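Local coordinates for protein serine acetyltransferase 1, putative (Entamoeba histolytica, PDB 7BW9) that probably transfers an acetyl group to serine in cysteine biosynthesis and binds cysteine, as a left-handed beta-helical member of the hexapeptide-repeat transferases, at residues Q136-I141 with R152-N157. Sequence-based numbering, arbitrary orientation.
Sequences QRVAHI and RELMEN
Ala139 packs against Leu154 and Met155 in a buried, apolar helix-helix contact between helices 128-144 and 148-162, the antiparallel hairpin that immediately precedes the left-handed beta-helix. The two segments run at 167° to each other with their axes 9.5 Å apart, and no hydrogen bond passes between them. Ala139 is directed toward the partner helix, and its single methyl is shared by two side chains: Ala139 CB lies 3.6 Å from Met155 SD and 3.9 Å from Leu154 CD2. Leu154 brings one branch to this contact; CD2, carried by a CG anti to the backbone N, rests on the CB of Ala139 and reaches more loosely to Val138 CG1 at 4.3 Å.

Met155 covers the rest of the interface by folding over rather than extending. Bends at chi2 and chi3 (-41° and -66°) lay its thioether along helix 128-144, with Met155 SD 3.7 Å from Gln136 CA and Met155 CE, the terminal methyl, 3.8 Å from Gln136 CG. Gln136 thus offers its aliphatic part to the methionine, the two side chains crossing at a slant, while its amide NE2 is bonded to the carbonyl oxygens of Thr170 and His167 at the start of the beta-helix. On the flank of helix 148-162, away from the contact, one turn apart, Arg152 grips Glu156 side-on, NE and NH2 both donating to OE2, with NE 3.0 Å from that oxygen.

Ile166 of strand 165-166 touches both Met155 and Gln136, and helix 36-45 meets Val138 through Ile41 and Leu154 through Glu37. Helix 148-162 also faces a second subunit, whose Arg125 forms a salt bridge with Glu153; the hairpin thus contacts helix 36-45, strand 165-166 and the second subunit.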
ATOM      1  N   GLN A 136       6.813 -13.000   7.724  1.00 13.17           N
ATOM      2  CA  GLN A 136       5.766 -13.688   8.484  1.00 11.49           C
ATOM      3  C   GLN A 136       6.298 -14.939   9.166  1.00 14.27           C
ATOM      4  O   GLN A 136       5.956 -15.214  10.322  1.00 13.25           O
ATOM      5  CB  GLN A 136       4.583 -14.055   7.582  1.00 10.77           C
ATOM      6  CG  GLN A 136       3.240 -14.248   8.366  1.00 15.62           C
ATOM      7  CD  GLN A 136       3.087 -15.636   8.966  1.00 15.15           C
ATOM      8  OE1 GLN A 136       3.692 -16.588   8.482  1.00 20.99           O
ATOM      9  NE2 GLN A 136       2.307 -15.750  10.042  1.00 12.23           N
ATOM     10  N   ARG A 137       7.124 -15.718   8.464  1.00 12.58           N
ATOM     11  CA  ARG A 137       7.661 -16.932   9.065  1.00 18.90           C
ATOM     12  C   ARG A 137       8.594 -16.616  10.232  1.00 23.22           C
ATOM     13  O   ARG A 137       8.650 -17.382  11.202  1.00 18.59           O
ATOM     14  CB  ARG A 137       8.347 -17.767   7.980  1.00 19.17           C
ATOM     15  CG  ARG A 137       7.340 -18.167   6.883  1.00 18.95           C
ATOM     16  CD  ARG A 137       7.763 -19.392   6.122  1.00 18.71           C
ATOM     17  NE  ARG A 137       6.900 -19.710   4.982  1.00 20.55           N
ATOM     18  CZ  ARG A 137       5.741 -20.371   5.072  1.00 22.19           C
ATOM     19  NH1 ARG A 137       5.285 -20.766   6.253  1.00 18.57           N
ATOM     20  NH2 ARG A 137       5.045 -20.643   3.974  1.00 15.58           N
ATOM     21  N   VAL A 138       9.298 -15.479  10.183  1.00 16.44           N
ATOM     22  CA  VAL A 138      10.052 -15.034  11.349  1.00 17.92           C
ATOM     23  C   VAL A 138       9.103 -14.620  12.462  1.00 18.57           C
ATOM     24  O   VAL A 138       9.203 -15.103  13.596  1.00 16.91           O
ATOM     25  CB  VAL A 138      10.998 -13.878  10.976  1.00 18.62           C
ATOM     26  CG1 VAL A 138      11.471 -13.179  12.230  1.00 15.00           C
ATOM     27  CG2 VAL A 138      12.157 -14.394  10.137  1.00 13.77           C
ATOM     28  N   ALA A 139       8.166 -13.721  12.145  1.00 13.51           N
ATOM     29  CA  ALA A 139       7.269 -13.169  13.159  1.00 14.13           C
ATOM     30  C   ALA A 139       6.479 -14.260  13.855  1.00 14.26           C
ATOM     31  O   ALA A 139       6.199 -14.161  15.054  1.00 17.00           O
ATOM     32  CB  ALA A 139       6.296 -12.171  12.519  1.00 11.86           C
ATOM     33  N   HIS A 140       6.073 -15.286  13.103  1.00 14.11           N
ATOM     34  CA  HIS A 140       5.203 -16.325  13.656  1.00 16.69           C
ATOM     35  C   HIS A 140       5.906 -17.118  14.755  1.00 18.28           C
ATOM     36  O   HIS A 140       5.273 -17.534  15.732  1.00 19.08           O
ATOM     37  CB  HIS A 140       4.726 -17.246  12.537  1.00 10.81           C
ATOM     38  CG  HIS A 140       3.814 -18.343  12.995  1.00 16.24           C
ATOM     39  ND1 HIS A 140       2.593 -18.101  13.585  1.00 20.18           N
ATOM     40  CD2 HIS A 140       3.943 -19.693  12.933  1.00 13.07           C
ATOM     41  CE1 HIS A 140       2.013 -19.254  13.874  1.00 20.87           C
ATOM     42  NE2 HIS A 140       2.815 -20.233  13.495  1.00 17.57           N
ATOM     43  N   ILE A 141       7.214 -17.335  14.618  1.00 18.48           N
ATOM     44  CA  ILE A 141       7.951 -18.009  15.686  1.00 21.98           C
ATOM     45  C   ILE A 141       8.014 -17.126  16.920  1.00 22.26           C
ATOM     46  O   ILE A 141       7.905 -17.607  18.052  1.00 19.06           O
ATOM     47  CB  ILE A 141       9.350 -18.412  15.197  1.00 21.19           C
ATOM     48  CG1 ILE A 141       9.206 -19.505  14.141  1.00 19.36           C
ATOM     49  CG2 ILE A 141      10.222 -18.908  16.378  1.00 20.92           C
ATOM     50  CD1 ILE A 141      10.395 -19.700  13.353  1.00 25.17           C
ATOM     51  N   ARG A 152       3.636  -8.294  16.012  1.00 18.32           N
ATOM     52  CA  ARG A 152       2.606  -7.550  15.290  1.00 16.36           C
ATOM     53  C   ARG A 152       3.178  -6.287  14.669  1.00 16.98           C
ATOM     54  O   ARG A 152       2.915  -5.983  13.497  1.00 17.83           O
ATOM     55  CB  ARG A 152       1.445  -7.203  16.225  1.00 21.40           C
ATOM     56  CG  ARG A 152       0.346  -6.368  15.562  1.00 21.18           C
ATOM     57  CD  ARG A 152      -0.443  -7.196  14.540  1.00 23.60           C
ATOM     58  NE  ARG A 152      -1.374  -6.396  13.742  1.00 27.81           N
ATOM     59  CZ  ARG A 152      -2.635  -6.139  14.088  1.00 23.50           C
ATOM     60  NH1 ARG A 152      -3.125  -6.604  15.230  1.00 23.05           N
ATOM     61  NH2 ARG A 152      -3.403  -5.400  13.303  1.00 21.19           N
ATOM     62  N   GLU A 153       3.947  -5.523  15.455  1.00 19.63           N
ATOM     63  CA  GLU A 153       4.675  -4.375  14.927  1.00 20.24           C
ATOM     64  C   GLU A 153       5.503  -4.769  13.706  1.00 20.03           C
ATOM     65  O   GLU A 153       5.487  -4.088  12.673  1.00 13.96           O
ATOM     66  CB  GLU A 153       5.569  -3.790  16.024  1.00 21.75           C
ATOM     67  CG  GLU A 153       6.208  -2.451  15.686  1.00 30.92           C
ATOM     68  CD  GLU A 153       7.250  -2.025  16.726  1.00 39.29           C
ATOM     69  OE1 GLU A 153       6.865  -1.414  17.748  1.00 37.94           O
ATOM     70  OE2 GLU A 153       8.450  -2.325  16.530  1.00 49.67           O
ATOM     71  N   LEU A 154       6.227  -5.882  13.810  1.00 15.52           N
ATOM     72  CA  LEU A 154       6.998  -6.383  12.675  1.00 15.55           C
ATOM     73  C   LEU A 154       6.108  -6.627  11.460  1.00 13.52           C
ATOM     74  O   LEU A 154       6.412  -6.174  10.348  1.00 13.16           O
ATOM     75  CB  LEU A 154       7.727  -7.659  13.082  1.00 14.43           C
ATOM     76  CG  LEU A 154       8.570  -8.339  12.023  1.00 17.62           C
ATOM     77  CD1 LEU A 154       9.619  -7.359  11.490  1.00 17.77           C
ATOM     78  CD2 LEU A 154       9.229  -9.578  12.666  1.00 14.52           C
ATOM     79  N   MET A 155       4.982  -7.322  11.653  1.00 13.93           N
ATOM     80  CA  MET A 155       4.082  -7.539  10.525  1.00 14.40           C
ATOM     81  C   MET A 155       3.510  -6.229   9.985  1.00 14.45           C
ATOM     82  O   MET A 155       3.286  -6.112   8.771  1.00 11.97           O
ATOM     83  CB  MET A 155       2.948  -8.489  10.910  1.00 15.17           C
ATOM     84  CG  MET A 155       3.390  -9.945  11.076  1.00 17.07           C
ATOM     85  SD  MET A 155       4.552 -10.509   9.827  1.00 15.69           S
ATOM     86  CE  MET A 155       3.588 -10.487   8.324  1.00 14.80           C
ATOM     87  N   GLU A 156       3.259  -5.234  10.851  1.00 13.78           N
ATOM     88  CA  GLU A 156       2.736  -3.967  10.334  1.00 18.92           C
ATOM     89  C   GLU A 156       3.791  -3.220   9.524  1.00 23.33           C
ATOM     90  O   GLU A 156       3.448  -2.508   8.572  1.00 17.70           O
ATOM     91  CB  GLU A 156       2.207  -3.078  11.463  1.00 18.28           C
ATOM     92  CG  GLU A 156       0.884  -3.576  12.088  1.00 25.12           C
ATOM     93  CD  GLU A 156      -0.251  -3.776  11.077  1.00 29.06           C
ATOM     94  OE1 GLU A 156      -0.302  -3.043  10.058  1.00 28.64           O
ATOM     95  OE2 GLU A 156      -1.117  -4.651  11.318  1.00 28.84           O
ATOM     96  N   ASN A 157       5.073  -3.383   9.865  1.00 16.84           N
ATOM     97  CA  ASN A 157       6.134  -2.798   9.041  1.00 20.02           C
ATOM     98  C   ASN A 157       6.069  -3.319   7.610  1.00 18.00           C
ATOM     99  O   ASN A 157       6.133  -2.544   6.650  1.00 16.59           O
ATOM    100  CB  ASN A 157       7.518  -3.106   9.633  1.00 18.16           C
ATOM    101  CG  ASN A 157       7.842  -2.262  10.849  1.00 25.78           C
ATOM    102  OD1 ASN A 157       7.202  -1.245  11.104  1.00 33.01           O
ATOM    103  ND2 ASN A 157       8.856  -2.681  11.603  1.00 32.29           N
TER